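Long-range contact in ethyl acetate hydrolase (Pseudomonas veronii, PDB 5EFZ), which hydrolyses ethyl acetate to ethanol and acetate in the degradation of short-chain methyl ketones such as 2-butanone: residues Phe187-Ala200 with Val212-Met226. Numbering follows the deposited sequence.
Sequences FTEILIEAITTDPA and VAAGLERHAKLWTLM. With EDO (1,2-ethanediol), chain J.
An antiparallel helix pair within the alpha/beta-hydrolase fold, joined by the loop between its segments, brings Phe187-Ala200 against Val212-Met226; the axes of helices 187-196 and 213-226 are 7.6 Å apart at closest and at 157°. The closest backbone approach is at Gly215, whose CA lies 3.3 Å from Ala194 O in a CA-H...O contact; with no side chain at Gly215, the two backbones come this close beside Ala194 and Asp198. Ala194 CB is a knob set among Gly215, Arg218, His219 and Leu222. Next to it, His219 ND1 donates to Leu191 O (3.0 Å), the oxygen lying in the imidazole plane while the nitrogen stands above the carbonyl plane. Leu191 CD2 and Ile195 CD1 clamp opposite faces of that ring. The Asp198 carboxylate swings away from its own backbone N (chi1 -174°) to the first turn of helix 213-226: OD2 accepts from Gly215 N (2.9 Å), and OD1 closes an Asx turn with Ala200 N. Replacing Asp198 by alanine would probably leave Gly215 N without this acceptor and set the Ala200 turn loose. At the far end, Phe187 presents its edge to the face of Trp223, centroids 5.4 Å apart, and Met226 CG packs on Phe187 CE1 (3.5 Å). Beyond the pair, Trp223 stacks on Phe258 of helix 246-258 and reaches the inferred catalytic His334, helix 263-274 packs against Thr188 and Ile192, and Leu222 and Met226 meet their counterparts in the second subunit of the homodimer.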
ATOM      1  N   PHE A 187      -0.599   3.052  -8.244  1.00 15.80           N
ATOM      2  CA  PHE A 187      -0.716   1.657  -7.854  1.00 17.89           C
ATOM      3  C   PHE A 187      -0.840   0.747  -9.078  1.00 16.07           C
ATOM      4  O   PHE A 187      -0.147  -0.253  -9.208  1.00 16.42           O
ATOM      5  CB  PHE A 187      -1.944   1.485  -6.961  1.00 15.92           C
ATOM      6  CG  PHE A 187      -2.291   0.051  -6.652  1.00 17.41           C
ATOM      7  CD1 PHE A 187      -1.316  -0.857  -6.294  1.00 15.09           C
ATOM      8  CD2 PHE A 187      -3.634  -0.359  -6.634  1.00 18.27           C
ATOM      9  CE1 PHE A 187      -1.671  -2.206  -5.961  1.00 15.07           C
ATOM     10  CE2 PHE A 187      -3.982  -1.697  -6.328  1.00 19.51           C
ATOM     11  CZ  PHE A 187      -3.006  -2.603  -5.990  1.00 15.97           C
ATOM     12  N   THR A 188      -1.747   1.106  -9.976  1.00 15.34           N
ATOM     13  CA  THR A 188      -1.956   0.273 -11.153  1.00 15.32           C
ATOM     14  C   THR A 188      -0.748   0.330 -12.089  1.00 16.44           C
ATOM     15  O   THR A 188      -0.408  -0.662 -12.713  1.00 18.72           O
ATOM     16  CB  THR A 188      -3.215   0.690 -11.870  1.00 18.05           C
ATOM     17  OG1 THR A 188      -4.297   0.683 -10.902  1.00 18.16           O
ATOM     18  CG2 THR A 188      -3.522  -0.336 -12.987  1.00 18.44           C
ATOM     19  N   GLU A 189      -0.082   1.474 -12.166  1.00 16.72           N
ATOM     20  CA  GLU A 189       1.171   1.547 -12.936  1.00 15.95           C
ATOM     21  C   GLU A 189       2.208   0.563 -12.393  1.00 18.48           C
ATOM     22  O   GLU A 189       2.902  -0.133 -13.154  1.00 16.57           O
ATOM     23  CB  GLU A 189       1.747   2.958 -12.929  1.00 20.75           C
ATOM     24  CG  GLU A 189       3.120   3.039 -13.613  1.00 24.17           C
ATOM     25  CD  GLU A 189       3.531   4.467 -13.920  1.00 30.06           C
ATOM     26  OE1 GLU A 189       4.568   4.943 -13.388  1.00 28.87           O
ATOM     27  OE2 GLU A 189       2.826   5.099 -14.718  1.00 33.19           O
ATOM     28  N   ILE A 190       2.332   0.511 -11.080  1.00 15.85           N
ATOM     29  CA  ILE A 190       3.296  -0.399 -10.461  1.00 18.08           C
ATOM     30  C   ILE A 190       2.889  -1.838 -10.716  1.00 16.93           C
ATOM     31  O   ILE A 190       3.737  -2.692 -10.963  1.00 17.66           O
ATOM     32  CB  ILE A 190       3.411  -0.110  -8.933  1.00 18.97           C
ATOM     33  CG1 ILE A 190       4.123   1.264  -8.780  1.00 16.95           C
ATOM     34  CG2 ILE A 190       4.170  -1.272  -8.195  1.00 19.66           C
ATOM     35  CD1 ILE A 190       4.086   1.854  -7.329  1.00 17.66           C
ATOM     36  N   LEU A 191       1.583  -2.107 -10.662  1.00 14.59           N
ATOM     37  CA  LEU A 191       1.068  -3.458 -11.000  1.00 16.31           C
ATOM     38  C   LEU A 191       1.382  -3.849 -12.432  1.00 19.07           C
ATOM     39  O   LEU A 191       1.687  -5.016 -12.724  1.00 18.46           O
ATOM     40  CB  LEU A 191      -0.435  -3.536 -10.804  1.00 14.83           C
ATOM     41  CG  LEU A 191      -0.995  -3.630  -9.390  1.00 17.46           C
ATOM     42  CD1 LEU A 191      -2.542  -3.521  -9.492  1.00 17.24           C
ATOM     43  CD2 LEU A 191      -0.563  -4.955  -8.711  1.00 16.10           C
ATOM     44  N   ILE A 192       1.206  -2.894 -13.336  1.00 15.27           N
ATOM     45  CA  ILE A 192       1.521  -3.128 -14.755  1.00 17.13           C
ATOM     46  C   ILE A 192       3.010  -3.431 -14.923  1.00 18.43           C
ATOM     47  O   ILE A 192       3.400  -4.373 -15.638  1.00 18.33           O
ATOM     48  CB  ILE A 192       1.133  -1.914 -15.623  1.00 17.90           C
ATOM     49  CG1 ILE A 192      -0.415  -1.826 -15.731  1.00 15.73           C
ATOM     50  CG2 ILE A 192       1.780  -1.993 -17.026  1.00 21.03           C
ATOM     51  CD1 ILE A 192      -0.949  -0.451 -16.276  1.00 18.60           C
ATOM     52  N   GLU A 193       3.851  -2.643 -14.267  1.00 19.50           N
ATOM     53  CA  GLU A 193       5.293  -2.829 -14.464  1.00 20.95           C
ATOM     54  C   GLU A 193       5.770  -4.163 -13.889  1.00 21.03           C
ATOM     55  O   GLU A 193       6.764  -4.719 -14.357  1.00 22.13           O
ATOM     56  CB  GLU A 193       6.062  -1.647 -13.875  1.00 24.21           C
ATOM     57  CG  GLU A 193       5.850  -0.403 -14.752  1.00 29.23           C
ATOM     58  CD  GLU A 193       6.418   0.882 -14.193  1.00 37.39           C
ATOM     59  OE1 GLU A 193       6.806   0.916 -12.998  1.00 39.79           O
ATOM     60  OE2 GLU A 193       6.455   1.875 -14.972  1.00 39.47           O
ATOM     61  N   ALA A 194       5.078  -4.678 -12.882  1.00 18.54           N
ATOM     62  CA  ALA A 194       5.447  -5.989 -12.339  1.00 22.60           C
ATOM     63  C   ALA A 194       5.415  -7.043 -13.458  1.00 24.08           C
ATOM     64  O   ALA A 194       6.251  -7.950 -13.532  1.00 23.80           O
ATOM     65  CB  ALA A 194       4.498  -6.379 -11.224  1.00 20.71           C
ATOM     66  N   ILE A 195       4.434  -6.899 -14.339  1.00 21.85           N
ATOM     67  CA  ILE A 195       4.301  -7.781 -15.471  1.00 21.27           C
ATOM     68  C   ILE A 195       5.236  -7.389 -16.603  1.00 25.48           C
ATOM     69  O   ILE A 195       5.958  -8.242 -17.117  1.00 28.75           O
ATOM     70  CB  ILE A 195       2.873  -7.784 -15.986  1.00 21.34           C
ATOM     71  CG1 ILE A 195       1.986  -8.490 -14.954  1.00 22.88           C
ATOM     72  CG2 ILE A 195       2.797  -8.479 -17.343  1.00 23.16           C
ATOM     73  CD1 ILE A 195       0.490  -8.358 -15.274  1.00 22.91           C
ATOM     74  N   THR A 196       5.245  -6.113 -16.994  1.00 23.33           N
ATOM     75  CA  THR A 196       5.950  -5.754 -18.236  1.00 23.80           C
ATOM     76  C   THR A 196       7.462  -5.780 -18.086  1.00 29.64           C
ATOM     77  O   THR A 196       8.192  -5.927 -19.091  1.00 29.70           O
ATOM     78  CB  THR A 196       5.541  -4.368 -18.772  1.00 24.12           C
ATOM     79  OG1 THR A 196       5.941  -3.357 -17.846  1.00 23.90           O
ATOM     80  CG2 THR A 196       4.014  -4.278 -19.021  1.00 23.14           C
ATOM     81  N   THR A 197       7.960  -5.686 -16.856  1.00 28.88           N
ATOM     82  CA  THR A 197       9.416  -5.777 -16.677  1.00 30.90           C
ATOM     83  C   THR A 197       9.973  -7.218 -16.647  1.00 30.78           C
ATOM     84  O   THR A 197      11.186  -7.418 -16.593  1.00 32.40           O
ATOM     85  CB  THR A 197       9.867  -5.083 -15.391  1.00 32.54           C
ATOM     86  OG1 THR A 197       9.197  -5.682 -14.276  1.00 30.07           O
ATOM     87  CG2 THR A 197       9.530  -3.601 -15.454  1.00 35.35           C
ATOM     88  N   ASP A 198       9.095  -8.211 -16.635  1.00 27.00           N
ATOM     89  CA  ASP A 198       9.517  -9.602 -16.777  1.00 25.40           C
ATOM     90  C   ASP A 198      10.025  -9.790 -18.204  1.00 28.36           C
ATOM     91  O   ASP A 198       9.263  -9.573 -19.152  1.00 26.66           O
ATOM     92  CB  ASP A 198       8.321 -10.524 -16.481  1.00 24.80           C
ATOM     93  CG  ASP A 198       8.694 -12.001 -16.453  1.00 23.10           C
ATOM     94  OD1 ASP A 198       9.807 -12.356 -16.878  1.00 24.50           O
ATOM     95  OD2 ASP A 198       7.842 -12.805 -16.009  1.00 23.96           O
ATOM     96  N   PRO A 199      11.300 -10.176 -18.389  1.00 27.37           N
ATOM     97  CA  PRO A 199      11.733 -10.305 -19.789  1.00 30.44           C
ATOM     98  C   PRO A 199      10.904 -11.331 -20.572  1.00 31.37           C
ATOM     99  O   PRO A 199      10.772 -11.245 -21.799  1.00 31.34           O
ATOM    100  CB  PRO A 199      13.182 -10.785 -19.674  1.00 31.02           C
ATOM    101  CG  PRO A 199      13.623 -10.445 -18.306  1.00 32.95           C
ATOM    102  CD  PRO A 199      12.374 -10.517 -17.438  1.00 28.43           C
ATOM    103  N   ALA A 200      10.361 -12.312 -19.865  1.00 28.62           N
ATOM    104  CA  ALA A 200       9.542 -13.341 -20.507  1.00 29.69           C
ATOM    105  C   ALA A 200       8.258 -12.757 -21.129  1.00 27.80           C
ATOM    106  O   ALA A 200       7.631 -13.394 -21.962  1.00 27.68           O
ATOM    107  CB  ALA A 200       9.182 -14.428 -19.503  1.00 31.82           C
ATOM    108  N   VAL A 212       5.358 -16.225 -18.206  1.00 21.66           N
ATOM    109  CA  VAL A 212       5.418 -14.945 -17.515  1.00 20.11           C
ATOM    110  C   VAL A 212       5.079 -15.114 -16.023  1.00 19.64           C
ATOM    111  O   VAL A 212       4.614 -14.186 -15.380  1.00 20.41           O
ATOM    112  CB  VAL A 212       4.430 -13.894 -18.156  1.00 21.30           C
ATOM    113  CG1 VAL A 212       4.765 -12.473 -17.731  1.00 18.67           C
ATOM    114  CG2 VAL A 212       4.479 -13.979 -19.684  1.00 23.21           C
ATOM    115  N   ALA A 213       5.332 -16.301 -15.480  1.00 24.27           N
ATOM    116  CA  ALA A 213       5.003 -16.582 -14.087  1.00 24.58           C
ATOM    117  C   ALA A 213       5.687 -15.627 -13.091  1.00 23.25           C
ATOM    118  O   ALA A 213       5.089 -15.270 -12.069  1.00 23.03           O
ATOM    119  CB  ALA A 213       5.354 -18.035 -13.760  1.00 25.22           C
ATOM    120  N   ALA A 214       6.931 -15.228 -13.360  1.00 25.29           N
ATOM    121  CA  ALA A 214       7.624 -14.327 -12.427  1.00 26.01           C
ATOM    122  C   ALA A 214       6.888 -12.991 -12.316  1.00 25.77           C
ATOM    123  O   ALA A 214       6.658 -12.498 -11.216  1.00 23.52           O
ATOM    124  CB  ALA A 214       9.069 -14.102 -12.838  1.00 25.10           C
ATOM    125  N   GLY A 215       6.517 -12.411 -13.460  1.00 23.71           N
ATOM    126  CA  GLY A 215       5.773 -11.165 -13.473  1.00 21.53           C
ATOM    127  C   GLY A 215       4.422 -11.332 -12.793  1.00 20.78           C
ATOM    128  O   GLY A 215       3.985 -10.461 -12.036  1.00 19.53           O
ATOM    129  N   LEU A 216       3.753 -12.447 -13.052  1.00 17.76           N
ATOM    130  CA  LEU A 216       2.430 -12.660 -12.452  1.00 18.13           C
ATOM    131  C   LEU A 216       2.532 -12.828 -10.907  1.00 16.67           C
ATOM    132  O   LEU A 216       1.658 -12.347 -10.158  1.00 17.13           O
ATOM    133  CB  LEU A 216       1.730 -13.869 -13.071  1.00 15.71           C
ATOM    134  CG  LEU A 216       1.240 -13.671 -14.515  1.00 20.35           C
ATOM    135  CD1 LEU A 216       0.823 -14.999 -15.108  1.00 19.76           C
ATOM    136  CD2 LEU A 216       0.055 -12.672 -14.562  1.00 15.61           C
ATOM    137  N   GLU A 217       3.559 -13.528 -10.450  1.00 17.99           N
ATOM    138  CA  GLU A 217       3.788 -13.658  -9.002  1.00 19.29           C
ATOM    139  C   GLU A 217       4.087 -12.292  -8.343  1.00 17.92           C
ATOM    140  O   GLU A 217       3.622 -12.031  -7.241  1.00 16.50           O
ATOM    141  CB  GLU A 217       4.952 -14.630  -8.725  1.00 23.03           C
ATOM    142  CG  GLU A 217       4.582 -16.106  -8.946  1.00 25.97           C
ATOM    143  CD  GLU A 217       5.630 -17.072  -8.400  1.00 33.41           C
ATOM    144  OE1 GLU A 217       6.597 -16.629  -7.715  1.00 33.09           O
ATOM    145  OE2 GLU A 217       5.470 -18.290  -8.654  1.00 36.54           O
ATOM    146  N   ARG A 218       4.869 -11.430  -9.009  1.00 18.28           N
ATOM    147  CA  ARG A 218       5.176 -10.097  -8.434  1.00 19.89           C
ATOM    148  C   ARG A 218       3.901  -9.273  -8.352  1.00 18.68           C
ATOM    149  O   ARG A 218       3.663  -8.527  -7.390  1.00 18.98           O
ATOM    150  CB  ARG A 218       6.263  -9.348  -9.269  1.00 19.91           C
ATOM    151  CG  ARG A 218       7.635 -10.045  -9.300  1.00 25.37           C
ATOM    152  CD  ARG A 218       8.624  -9.373 -10.323  1.00 36.14           C
ATOM    153  NE  ARG A 218       9.891 -10.117 -10.475  1.00 41.34           N
ATOM    154  CZ  ARG A 218      10.440 -10.434 -11.648  1.00 45.47           C
ATOM    155  NH1 ARG A 218       9.837 -10.084 -12.779  1.00 46.81           N
ATOM    156  NH2 ARG A 218      11.588 -11.104 -11.696  1.00 51.07           N
ATOM    157  N   HIS A 219       3.075  -9.423  -9.387  1.00 15.50           N
ATOM    158  CA  HIS A 219       1.770  -8.789  -9.464  1.00 17.26           C
ATOM    159  C   HIS A 219       0.907  -9.254  -8.279  1.00 16.47           C
ATOM    160  O   HIS A 219       0.303  -8.433  -7.574  1.00 15.76           O
ATOM    161  CB  HIS A 219       1.148  -9.194 -10.805  1.00 17.63           C
ATOM    162  CG  HIS A 219      -0.098  -8.452 -11.192  1.00 18.26           C
ATOM    163  ND1 HIS A 219      -0.063  -7.219 -11.789  1.00 18.52           N
ATOM    164  CD2 HIS A 219      -1.400  -8.815 -11.121  1.00 16.15           C
ATOM    165  CE1 HIS A 219      -1.306  -6.842 -12.084  1.00 17.34           C
ATOM    166  NE2 HIS A 219      -2.129  -7.781 -11.674  1.00 15.31           N
ATOM    167  N   ALA A 220       0.906 -10.570  -8.040  1.00 16.14           N
ATOM    168  CA  ALA A 220       0.172 -11.130  -6.898  1.00 16.78           C
ATOM    169  C   ALA A 220       0.694 -10.595  -5.562  1.00 15.87           C
ATOM    170  O   ALA A 220      -0.093 -10.336  -4.648  1.00 18.34           O
ATOM    171  CB  ALA A 220       0.239 -12.659  -6.907  1.00 16.86           C
ATOM    172  N   LYS A 221       2.009 -10.466  -5.419  1.00 15.85           N
ATOM    173  CA  LYS A 221       2.550  -9.949  -4.155  1.00 18.89           C
ATOM    174  C   LYS A 221       2.112  -8.506  -3.922  1.00 18.61           C
ATOM    175  O   LYS A 221       1.791  -8.109  -2.793  1.00 19.20           O
ATOM    176  CB  LYS A 221       4.072 -10.025  -4.134  1.00 21.46           C
ATOM    177  CG  LYS A 221       4.634 -11.399  -3.874  1.00 25.82           C
ATOM    178  CD  LYS A 221       6.128 -11.221  -3.569  1.00 30.00           C
ATOM    179  CE  LYS A 221       6.871 -12.496  -3.351  1.00 35.58           C
ATOM    180  NZ  LYS A 221       8.330 -12.195  -3.101  1.00 31.95           N
ATOM    181  N   LEU A 222       2.099  -7.710  -4.989  1.00 15.71           N
ATOM    182  CA  LEU A 222       1.651  -6.317  -4.856  1.00 17.91           C
ATOM    183  C   LEU A 222       0.187  -6.251  -4.470  1.00 16.07           C
ATOM    184  O   LEU A 222      -0.214  -5.386  -3.686  1.00 16.51           O
ATOM    185  CB  LEU A 222       1.883  -5.556  -6.152  1.00 18.99           C
ATOM    186  CG  LEU A 222       3.346  -5.284  -6.443  1.00 21.19           C
ATOM    187  CD1 LEU A 222       3.573  -5.017  -7.956  1.00 23.71           C
ATOM    188  CD2 LEU A 222       3.819  -4.073  -5.619  1.00 19.26           C
ATOM    189  N   TRP A 223      -0.624  -7.144  -5.024  1.00 16.07           N
ATOM    190  CA  TRP A 223      -2.023  -7.250  -4.635  1.00 14.38           C
ATOM    191  C   TRP A 223      -2.179  -7.670  -3.174  1.00 18.49           C
ATOM    192  O   TRP A 223      -3.113  -7.257  -2.503  1.00 19.13           O
ATOM    193  CB  TRP A 223      -2.764  -8.246  -5.538  1.00 16.41           C
ATOM    194  CG  TRP A 223      -3.334  -7.567  -6.730  1.00 16.93           C
ATOM    195  CD1 TRP A 223      -2.880  -7.643  -8.034  1.00 16.78           C
ATOM    196  CD2 TRP A 223      -4.466  -6.686  -6.747  1.00 17.13           C
ATOM    197  NE1 TRP A 223      -3.688  -6.870  -8.855  1.00 15.85           N
ATOM    198  CE2 TRP A 223      -4.668  -6.282  -8.098  1.00 16.14           C
ATOM    199  CE3 TRP A 223      -5.353  -6.228  -5.757  1.00 17.15           C
ATOM    200  CZ2 TRP A 223      -5.702  -5.399  -8.473  1.00 17.66           C
ATOM    201  CZ3 TRP A 223      -6.389  -5.345  -6.137  1.00 19.46           C
ATOM    202  CH2 TRP A 223      -6.557  -4.967  -7.487  1.00 17.68           C
ATOM    203  N   THR A 224      -1.264  -8.486  -2.672  1.00 16.33           N
ATOM    204  CA  THR A 224      -1.339  -8.882  -1.274  1.00 16.00           C
ATOM    205  C   THR A 224      -1.052  -7.677  -0.363  1.00 16.71           C
ATOM    206  O   THR A 224      -1.666  -7.513   0.707  1.00 19.00           O
ATOM    207  CB  THR A 224      -0.333 -10.004  -0.951  1.00 19.69           C
ATOM    208  OG1 THR A 224      -0.464 -11.063  -1.927  1.00 19.46           O
ATOM    209  CG2 THR A 224      -0.592 -10.565   0.476  1.00 15.81           C
ATOM    210  N   LEU A 225      -0.086  -6.874  -0.778  1.00 15.04           N
ATOM    211  CA  LEU A 225       0.329  -5.686  -0.047  1.00 17.69           C
ATOM    212  C   LEU A 225      -0.809  -4.646   0.064  1.00 18.06           C
ATOM    213  O   LEU A 225      -1.008  -4.043   1.124  1.00 20.19           O
ATOM    214  CB  LEU A 225       1.540  -5.038  -0.742  1.00 17.81           C
ATOM    215  CG  LEU A 225       2.003  -3.713  -0.141  1.00 21.95           C
ATOM    216  CD1 LEU A 225       2.603  -3.936   1.259  1.00 21.85           C
ATOM    217  CD2 LEU A 225       3.011  -3.044  -1.022  1.00 25.14           C
ATOM    218  N   MET A 226      -1.528  -4.433  -1.037  1.00 15.62           N
ATOM    219  CA  MET A 226      -2.511  -3.336  -1.136  1.00 15.77           C
ATOM    220  C   MET A 226      -3.973  -3.797  -1.088  1.00 15.67           C
ATOM    221  O   MET A 226      -4.851  -2.984  -0.876  1.00 15.09           O
ATOM    222  CB  MET A 226      -2.319  -2.544  -2.458  1.00 14.87           C
ATOM    223  CG  MET A 226      -0.993  -1.762  -2.509  1.00 17.63           C
ATOM    224  SD  MET A 226      -0.907  -0.447  -1.303  1.00 24.68           S
ATOM    225  CE  MET A 226      -2.281   0.606  -1.765  1.00 29.70           C
TER
HETATM  226  C1  EDO J 404      10.403  -7.210 -21.654  1.00 41.58           C
HETATM  227  O1  EDO J 404       9.883  -7.392 -20.332  1.00 37.35           O
HETATM  228  C2  EDO J 404       9.298  -7.387 -22.681  1.00 38.85           C
HETATM  229  O2  EDO J 404       8.774  -6.095 -23.001  1.00 42.53           O